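Local coordinates for MHC class I protein (Ginglymostoma cirratum, PDB 6LUP) that probably presents peptides to T cells, as in other MHC class I molecules, holding a bound peptide between two helices above a beta-sheet floor, at residues 78-83 with 88-93; 69-74 with 92-97. All blocks are in the same frame, centred on the assembly; numbering follows the deposited sequence.

How the contacts relate
Contacts 1 and 2 join the same helix, 55-82, to the same strand, 91-100, of the peptide-binding platform, and their centres lie about 12 Å apart. Y92 belongs to both: L79 of contact 1 meets the CE1 side of its ring, while W71 of contact 2 meets the CE2 side. The strand therefore offers one tyrosine to two places on the helix, two turns apart. Contact 1 covers the end of the helix, the loop entering the strand and the first residues of the strand; contact 2 lies farther back along the helix. The bound peptide touches both: apolar peptide side chains pack on L79, Y92 and W71, and its backbone is hydrogen-bonded to the indole NE1 of W71.

Contact 1: residues 78-83 with 88-93; sequences ILSKRT and GIHTYQ
The last turn of helix 55-82 lies over the start of strand 91-100 and the loop leading into it, with the CA atoms of S80 and H90 8.6 Å apart and those of L79 and Y92 9.4 Å apart, and no hydrogen bond crosses between the two segments. L79 and Y92 make the closest contact: methyl CD1 of L79 sits at the edge of the tyrosine ring, in its plane, 3.7 Å from CE1 of Y92 and 3.9 Å from its CD1. The two side chains cross at about a right angle. CB of Y92 points toward the helix, and with CG anti to the backbone N (chi1 -161°) the ring presents its CE1 edge to L79; its OH is hydrogen-bonded to H113. This is the helix-over-sheet packing of the MHC class I alpha1-alpha2 platform, at one end of the groove; L79 and Y92 each also pack against an apolar side chain of the bound peptide. Nearer the loop the touch is looser, OG of S80 lying 4.2 Å from CD2 of H90. Each of these polar groups is held elsewhere, S80 OG by the carbonyl of I76 and the H90 imidazole by D116 and the carbonyl of G87. T83, where the chain leaves the helix, bonds twice to L79 O, through OG1 at 2.6 Å and through its N at 3.0 Å, from opposite faces of the carbonyl plane.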
ATOM      1  N   ILE A  78      -8.583 -13.029 -22.459  1.00 70.74           N
ATOM      2  CA  ILE A  78      -7.768 -14.190 -22.823  1.00 71.03           C
ATOM      3  C   ILE A  78      -7.817 -15.268 -21.737  1.00 72.61           C
ATOM      4  O   ILE A  78      -8.037 -16.446 -22.033  1.00 74.41           O
ATOM      5  CB  ILE A  78      -6.303 -13.795 -23.140  1.00 68.61           C
ATOM      6  CG1 ILE A  78      -6.242 -12.950 -24.418  1.00 67.50           C
ATOM      7  CG2 ILE A  78      -5.425 -15.032 -23.296  1.00 68.68           C
ATOM      8  CD1 ILE A  78      -4.931 -12.220 -24.623  1.00 65.55           C
ATOM      9  N   LEU A  79      -7.636 -14.855 -20.486  1.00 72.26           N
ATOM     10  CA  LEU A  79      -7.574 -15.793 -19.368  1.00 73.85           C
ATOM     11  C   LEU A  79      -8.937 -16.356 -18.965  1.00 76.61           C
ATOM     12  O   LEU A  79      -9.017 -17.465 -18.438  1.00 77.93           O
ATOM     13  CB  LEU A  79      -6.857 -15.168 -18.168  1.00 71.70           C
ATOM     14  CG  LEU A  79      -5.355 -14.916 -18.341  1.00 70.19           C
ATOM     15  CD1 LEU A  79      -4.780 -14.259 -17.098  1.00 69.01           C
ATOM     16  CD2 LEU A  79      -4.590 -16.191 -18.666  1.00 70.69           C
ATOM     17  N   SER A  80      -9.999 -15.593 -19.218  1.00 78.19           N
ATOM     18  CA  SER A  80     -11.363 -16.077 -19.009  1.00 80.95           C
ATOM     19  C   SER A  80     -11.648 -17.257 -19.932  1.00 83.38           C
ATOM     20  O   SER A  80     -12.224 -18.260 -19.507  1.00 85.36           O
ATOM     21  CB  SER A  80     -12.381 -14.963 -19.250  1.00 80.87           C
ATOM     22  OG  SER A  80     -12.282 -13.961 -18.255  1.00 79.53           O
ATOM     23  N   LYS A  81     -11.225 -17.126 -21.188  1.00 83.65           N
ATOM     24  CA  LYS A  81     -11.360 -18.188 -22.176  1.00 86.56           C
ATOM     25  C   LYS A  81     -10.545 -19.418 -21.776  1.00 87.28           C
ATOM     26  O   LYS A  81     -11.009 -20.550 -21.924  1.00 90.37           O
ATOM     27  CB  LYS A  81     -10.932 -17.685 -23.560  1.00 86.81           C
ATOM     28  CG  LYS A  81     -11.286 -18.625 -24.702  1.00 91.18           C
ATOM     29  CD  LYS A  81     -10.953 -18.023 -26.059  1.00 91.69           C
ATOM     30  CE  LYS A  81     -11.270 -18.998 -27.183  1.00 93.47           C
ATOM     31  NZ  LYS A  81     -10.828 -18.478 -28.506  1.00 92.21           N
ATOM     32  N   ARG A  82      -9.341 -19.183 -21.258  1.00 84.82           N
ATOM     33  CA  ARG A  82      -8.438 -20.258 -20.850  1.00 85.16           C
ATOM     34  C   ARG A  82      -8.948 -21.037 -19.640  1.00 86.88           C
ATOM     35  O   ARG A  82      -8.714 -22.241 -19.527  1.00 88.12           O
ATOM     36  CB  ARG A  82      -7.047 -19.707 -20.548  1.00 82.75           C
ATOM     37  CG  ARG A  82      -6.244 -19.309 -21.773  1.00 81.81           C
ATOM     38  CD  ARG A  82      -4.791 -19.101 -21.395  1.00 80.32           C
ATOM     39  NE  ARG A  82      -4.040 -18.431 -22.450  1.00 79.19           N
ATOM     40  CZ  ARG A  82      -2.836 -17.889 -22.284  1.00 78.25           C
ATOM     41  NH1 ARG A  82      -2.231 -17.940 -21.101  1.00 76.88           N
ATOM     42  NH2 ARG A  82      -2.230 -17.300 -23.308  1.00 77.89           N
ATOM     43  N   THR A  83      -9.637 -20.342 -18.741  1.00 86.91           N
ATOM     44  CA  THR A  83     -10.163 -20.956 -17.525  1.00 88.91           C
ATOM     45  C   THR A  83     -11.656 -21.263 -17.651  1.00 91.93           C
ATOM     46  O   THR A  83     -12.314 -21.605 -16.665  1.00 92.14           O
ATOM     47  CB  THR A  83      -9.916 -20.058 -16.294  1.00 86.95           C
ATOM     48  OG1 THR A  83     -10.332 -18.721 -16.588  1.00 85.57           O
ATOM     49  CG2 THR A  83      -8.445 -20.046 -15.923  1.00 84.97           C
ATOM     50  N   GLY A  88     -18.578 -11.965 -15.135  1.00 89.78           N
ATOM     51  CA  GLY A  88     -18.397 -11.719 -13.706  1.00 87.55           C
ATOM     52  C   GLY A  88     -17.316 -10.702 -13.473  1.00 84.05           C
ATOM     53  O   GLY A  88     -16.944 -10.013 -14.412  1.00 82.77           O
ATOM     54  N   ILE A  89     -16.792 -10.671 -12.260  1.00 81.63           N
ATOM     55  CA  ILE A  89     -15.831  -9.617 -11.945  1.00 77.86           C
ATOM     56  C   ILE A  89     -14.423 -10.207 -11.900  1.00 74.84           C
ATOM     57  O   ILE A  89     -14.167 -11.152 -11.152  1.00 75.03           O
ATOM     58  CB  ILE A  89     -16.190  -8.906 -10.622  1.00 78.28           C
ATOM     59  CG1 ILE A  89     -17.555  -8.220 -10.750  1.00 80.09           C
ATOM     60  CG2 ILE A  89     -15.122  -7.885 -10.246  1.00 76.21           C
ATOM     61  CD1 ILE A  89     -18.346  -8.150  -9.462  1.00 81.62           C
ATOM     62  N   HIS A  90     -13.521  -9.655 -12.712  1.00 71.51           N
ATOM     63  CA  HIS A  90     -12.168 -10.204 -12.842  1.00 68.72           C
ATOM     64  C   HIS A  90     -11.046  -9.163 -12.815  1.00 64.64           C
ATOM     65  O   HIS A  90     -11.269  -7.982 -13.081  1.00 63.92           O
ATOM     66  CB  HIS A  90     -12.070 -11.082 -14.091  1.00 70.36           C
ATOM     67  CG  HIS A  90     -12.996 -12.256 -14.063  1.00 73.97           C
ATOM     68  ND1 HIS A  90     -12.814 -13.325 -13.212  1.00 74.75           N
ATOM     69  CD2 HIS A  90     -14.125 -12.519 -14.763  1.00 76.36           C
ATOM     70  CE1 HIS A  90     -13.786 -14.202 -13.397  1.00 76.97           C
ATOM     71  NE2 HIS A  90     -14.594 -13.738 -14.332  1.00 78.31           N
ATOM     72  N   THR A  91      -9.841  -9.629 -12.495  1.00 61.45           N
ATOM     73  CA  THR A  91      -8.696  -8.763 -12.239  1.00 57.40           C
ATOM     74  C   THR A  91      -7.416  -9.307 -12.869  1.00 55.03           C
ATOM     75  O   THR A  91      -7.192 -10.521 -12.905  1.00 55.98           O
ATOM     76  CB  THR A  91      -8.473  -8.602 -10.718  1.00 57.11           C
ATOM     77  OG1 THR A  91      -9.628  -7.994 -10.132  1.00 58.60           O
ATOM     78  CG2 THR A  91      -7.273  -7.729 -10.414  1.00 55.90           C
ATOM     79  N   TYR A  92      -6.588  -8.399 -13.373  1.00 51.46           N
ATOM     80  CA  TYR A  92      -5.203  -8.716 -13.675  1.00 49.00           C
ATOM     81  C   TYR A  92      -4.289  -7.796 -12.869  1.00 47.06           C
ATOM     82  O   TYR A  92      -4.610  -6.625 -12.650  1.00 46.66           O
ATOM     83  CB  TYR A  92      -4.913  -8.585 -15.170  1.00 48.28           C
ATOM     84  CG  TYR A  92      -3.658  -9.313 -15.610  1.00 47.69           C
ATOM     85  CD1 TYR A  92      -3.705 -10.647 -16.015  1.00 48.53           C
ATOM     86  CD2 TYR A  92      -2.423  -8.672 -15.616  1.00 46.39           C
ATOM     87  CE1 TYR A  92      -2.561 -11.318 -16.416  1.00 48.42           C
ATOM     88  CE2 TYR A  92      -1.272  -9.334 -16.013  1.00 46.47           C
ATOM     89  CZ  TYR A  92      -1.345 -10.656 -16.415  1.00 47.51           C
ATOM     90  OH  TYR A  92      -0.202 -11.313 -16.814  1.00 47.52           O
ATOM     91  N   GLN A  93      -3.159  -8.331 -12.417  1.00 45.52           N
ATOM     92  CA  GLN A  93      -2.206  -7.555 -11.634  1.00 43.73           C
ATOM     93  C   GLN A  93      -0.774  -7.784 -12.088  1.00 42.68           C
ATOM     94  O   GLN A  93      -0.409  -8.896 -12.473  1.00 43.35           O
ATOM     95  CB  GLN A  93      -2.340  -7.881 -10.149  1.00 43.83           C
ATOM     96  CG  GLN A  93      -3.603  -7.335  -9.510  1.00 44.51           C
ATOM     97  CD  GLN A  93      -3.893  -7.973  -8.171  1.00 45.28           C
ATOM     98  OE1 GLN A  93      -4.363  -9.110  -8.096  1.00 46.43           O
ATOM     99  NE2 GLN A  93      -3.617  -7.243  -7.102  1.00 44.82           N
TER

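Contact 2: residues 69-74 with 92-97; sequences EPWGKA and YQLMCG
Helix segment 69-74 runs across strand segment 92-97 with 130° between their N-to-C directions and 9.0 Å between their axes at closest approach. The backbones come nearest at G72 and Y92, whose CA atoms are 6.4 Å apart. Here the helix backbone itself faces the tyrosine, G72 O lying 4.3 Å from CB of Y92. W71 makes the main contact. Its CG is anti to the backbone N (chi1 -180°), which carries the indole out from the helix until CZ3 and CH2 of its six-membered ring reach the tyrosine. CZ3 of W71 lies 3.6 Å from CE2 of Y92, and CH2 of W71 is 3.7 Å from both CE2 and OH of Y92, a van der Waals contact, since the hydroxyl's hydrogen-bond partner is H113. The ring centroids are 5.3 Å apart and the planes stand at 88°, nearly perpendicular. CZ3 of W71 also approaches L94, two residues along the strand, at 4.4 Å from CD1 of L94. No hydrogen bond links the segments; the indole NE1 instead donates to the backbone of the bound peptide, so the tryptophan packs on the sheet and also contacts the peptide in the binding groove of the class I fold. W68 of the same helix and W11 of strand 3-12 meet the indole edge-to-face. L94 also packs on F9 and W11 of strand 3-12 and on V111 and H113 of strand 108-115, the two strands flanking 91-100 in the groove floor.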
ATOM      1  N   GLU A  69      -2.230  -0.199 -20.783  1.00 38.39           N
ATOM      2  CA  GLU A  69      -3.673  -0.094 -20.521  1.00 40.04           C
ATOM      3  C   GLU A  69      -4.533  -1.106 -21.294  1.00 41.37           C
ATOM      4  O   GLU A  69      -5.296  -1.857 -20.675  1.00 42.42           O
ATOM      5  CB  GLU A  69      -4.172   1.340 -20.743  1.00 40.41           C
ATOM      6  CG  GLU A  69      -5.659   1.519 -20.469  1.00 42.01           C
ATOM      7  CD  GLU A  69      -6.165   2.923 -20.758  1.00 42.75           C
ATOM      8  OE1 GLU A  69      -5.369   3.890 -20.709  1.00 42.26           O
ATOM      9  OE2 GLU A  69      -7.376   3.062 -21.029  1.00 44.26           O
ATOM     10  N   PRO A  70      -4.427  -1.130 -22.639  1.00 41.60           N
ATOM     11  CA  PRO A  70      -5.190  -2.139 -23.376  1.00 42.76           C
ATOM     12  C   PRO A  70      -4.706  -3.565 -23.095  1.00 43.29           C
ATOM     13  O   PRO A  70      -5.528  -4.485 -23.023  1.00 44.71           O
ATOM     14  CB  PRO A  70      -4.953  -1.763 -24.845  1.00 42.40           C
ATOM     15  CG  PRO A  70      -3.723  -0.921 -24.845  1.00 41.21           C
ATOM     16  CD  PRO A  70      -3.767  -0.178 -23.550  1.00 40.80           C
ATOM     17  N   TRP A  71      -3.394  -3.729 -22.918  1.00 42.49           N
ATOM     18  CA  TRP A  71      -2.770  -5.037 -22.714  1.00 42.84           C
ATOM     19  C   TRP A  71      -3.493  -5.865 -21.648  1.00 44.48           C
ATOM     20  O   TRP A  71      -3.955  -6.977 -21.917  1.00 45.45           O
ATOM     21  CB  TRP A  71      -1.293  -4.868 -22.351  1.00 41.18           C
ATOM     22  CG  TRP A  71      -0.543  -6.161 -22.123  1.00 41.00           C
ATOM     23  CD1 TRP A  71      -0.074  -7.020 -23.077  1.00 41.33           C
ATOM     24  CD2 TRP A  71      -0.164  -6.722 -20.859  1.00 40.61           C
ATOM     25  NE1 TRP A  71       0.571  -8.082 -22.487  1.00 41.19           N
ATOM     26  CE2 TRP A  71       0.530  -7.925 -21.127  1.00 40.89           C
ATOM     27  CE3 TRP A  71      -0.346  -6.329 -19.529  1.00 40.32           C
ATOM     28  CZ2 TRP A  71       1.038  -8.741 -20.113  1.00 41.24           C
ATOM     29  CZ3 TRP A  71       0.163  -7.142 -18.516  1.00 40.71           C
ATOM     30  CH2 TRP A  71       0.846  -8.335 -18.818  1.00 41.06           C
ATOM     31  N   GLY A  72      -3.600  -5.302 -20.449  1.00 44.77           N
ATOM     32  CA  GLY A  72      -4.238  -5.980 -19.331  1.00 46.68           C
ATOM     33  C   GLY A  72      -5.713  -6.272 -19.537  1.00 49.04           C
ATOM     34  O   GLY A  72      -6.205  -7.304 -19.083  1.00 49.53           O
ATOM     35  N   LYS A  73      -6.422  -5.367 -20.211  1.00 50.50           N
ATOM     36  CA  LYS A  73      -7.817  -5.618 -20.548  1.00 53.12           C
ATOM     37  C   LYS A  73      -7.929  -6.824 -21.481  1.00 54.56           C
ATOM     38  O   LYS A  73      -8.735  -7.721 -21.239  1.00 55.72           O
ATOM     39  CB  LYS A  73      -8.500  -4.385 -21.148  1.00 53.91           C
ATOM     40  CG  LYS A  73     -10.016  -4.540 -21.228  1.00 56.38           C
ATOM     41  CD  LYS A  73     -10.753  -3.208 -21.211  1.00 57.26           C
ATOM     42  CE  LYS A  73     -11.269  -2.813 -22.585  1.00 58.16           C
ATOM     43  NZ  LYS A  73     -12.352  -1.793 -22.477  1.00 59.29           N
ATOM     44  N   ALA A  74      -7.102  -6.851 -22.526  1.00 54.66           N
ATOM     45  CA  ALA A  74      -7.039  -8.001 -23.428  1.00 55.60           C
ATOM     46  C   ALA A  74      -6.776  -9.282 -22.638  1.00 56.84           C
ATOM     47  O   ALA A  74      -7.382 -10.324 -22.905  1.00 57.86           O
ATOM     48  CB  ALA A  74      -5.969  -7.795 -24.484  1.00 54.23           C
ATOM     49  N   TYR A  92      -6.588  -8.399 -13.373  1.00 51.46           N
ATOM     50  CA  TYR A  92      -5.203  -8.716 -13.675  1.00 49.00           C
ATOM     51  C   TYR A  92      -4.289  -7.796 -12.869  1.00 47.06           C
ATOM     52  O   TYR A  92      -4.610  -6.625 -12.650  1.00 46.66           O
ATOM     53  CB  TYR A  92      -4.913  -8.585 -15.170  1.00 48.28           C
ATOM     54  CG  TYR A  92      -3.658  -9.313 -15.610  1.00 47.69           C
ATOM     55  CD1 TYR A  92      -3.705 -10.647 -16.015  1.00 48.53           C
ATOM     56  CD2 TYR A  92      -2.423  -8.672 -15.616  1.00 46.39           C
ATOM     57  CE1 TYR A  92      -2.561 -11.318 -16.416  1.00 48.42           C
ATOM     58  CE2 TYR A  92      -1.272  -9.334 -16.013  1.00 46.47           C
ATOM     59  CZ  TYR A  92      -1.345 -10.656 -16.415  1.00 47.51           C
ATOM     60  OH  TYR A  92      -0.202 -11.313 -16.814  1.00 47.52           O
ATOM     61  N   GLN A  93      -3.159  -8.331 -12.417  1.00 45.52           N
ATOM     62  CA  GLN A  93      -2.206  -7.555 -11.634  1.00 43.73           C
ATOM     63  C   GLN A  93      -0.774  -7.784 -12.088  1.00 42.68           C
ATOM     64  O   GLN A  93      -0.409  -8.896 -12.473  1.00 43.35           O
ATOM     65  CB  GLN A  93      -2.340  -7.881 -10.149  1.00 43.83           C
ATOM     66  CG  GLN A  93      -3.603  -7.335  -9.510  1.00 44.51           C
ATOM     67  CD  GLN A  93      -3.893  -7.973  -8.171  1.00 45.28           C
ATOM     68  OE1 GLN A  93      -4.363  -9.110  -8.096  1.00 46.43           O
ATOM     69  NE2 GLN A  93      -3.617  -7.243  -7.102  1.00 44.82           N
ATOM     70  N   LEU A  94       0.026  -6.722 -12.040  1.00 40.94           N
ATOM     71  CA  LEU A  94       1.446  -6.803 -12.349  1.00 39.93           C
ATOM     72  C   LEU A  94       2.241  -6.073 -11.280  1.00 39.10           C
ATOM     73  O   LEU A  94       1.920  -4.946 -10.922  1.00 38.96           O
ATOM     74  CB  LEU A  94       1.741  -6.188 -13.716  1.00 39.31           C
ATOM     75  CG  LEU A  94       3.030  -6.547 -14.463  1.00 39.16           C
ATOM     76  CD1 LEU A  94       3.162  -5.658 -15.686  1.00 38.81           C
ATOM     77  CD2 LEU A  94       4.282  -6.422 -13.618  1.00 39.19           C
ATOM     78  N   MET A  95       3.278  -6.732 -10.779  1.00 38.92           N
ATOM     79  CA  MET A  95       4.230  -6.135  -9.859  1.00 38.60           C
ATOM     80  C   MET A  95       5.604  -6.230 -10.473  1.00 38.47           C
ATOM     81  O   MET A  95       6.056  -7.330 -10.798  1.00 39.14           O
ATOM     82  CB  MET A  95       4.291  -6.949  -8.575  1.00 40.08           C
ATOM     83  CG  MET A  95       3.444  -6.448  -7.435  1.00 40.94           C
ATOM     84  SD  MET A  95       3.471  -7.646  -6.081  1.00 42.45           S
ATOM     85  CE  MET A  95       5.125  -7.394  -5.429  1.00 42.27           C
ATOM     86  N   CYS A  96       6.286  -5.106 -10.622  1.00 37.48           N
ATOM     87  CA  CYS A  96       7.707  -5.175 -10.935  1.00 37.51           C
ATOM     88  C   CYS A  96       8.483  -4.092 -10.219  1.00 36.73           C
ATOM     89  O   CYS A  96       7.916  -3.074  -9.807  1.00 36.31           O
ATOM     90  CB  CYS A  96       7.962  -5.150 -12.445  1.00 37.78           C
ATOM     91  SG  CYS A  96       7.244  -3.733 -13.284  1.00 38.42           S
ATOM     92  N   GLY A  97       9.776  -4.337 -10.051  1.00 36.57           N
ATOM     93  CA  GLY A  97      10.655  -3.369  -9.434  1.00 36.50           C
ATOM     94  C   GLY A  97      12.045  -3.894  -9.178  1.00 37.29           C
ATOM     95  O   GLY A  97      12.384  -5.012  -9.563  1.00 37.60           O
TER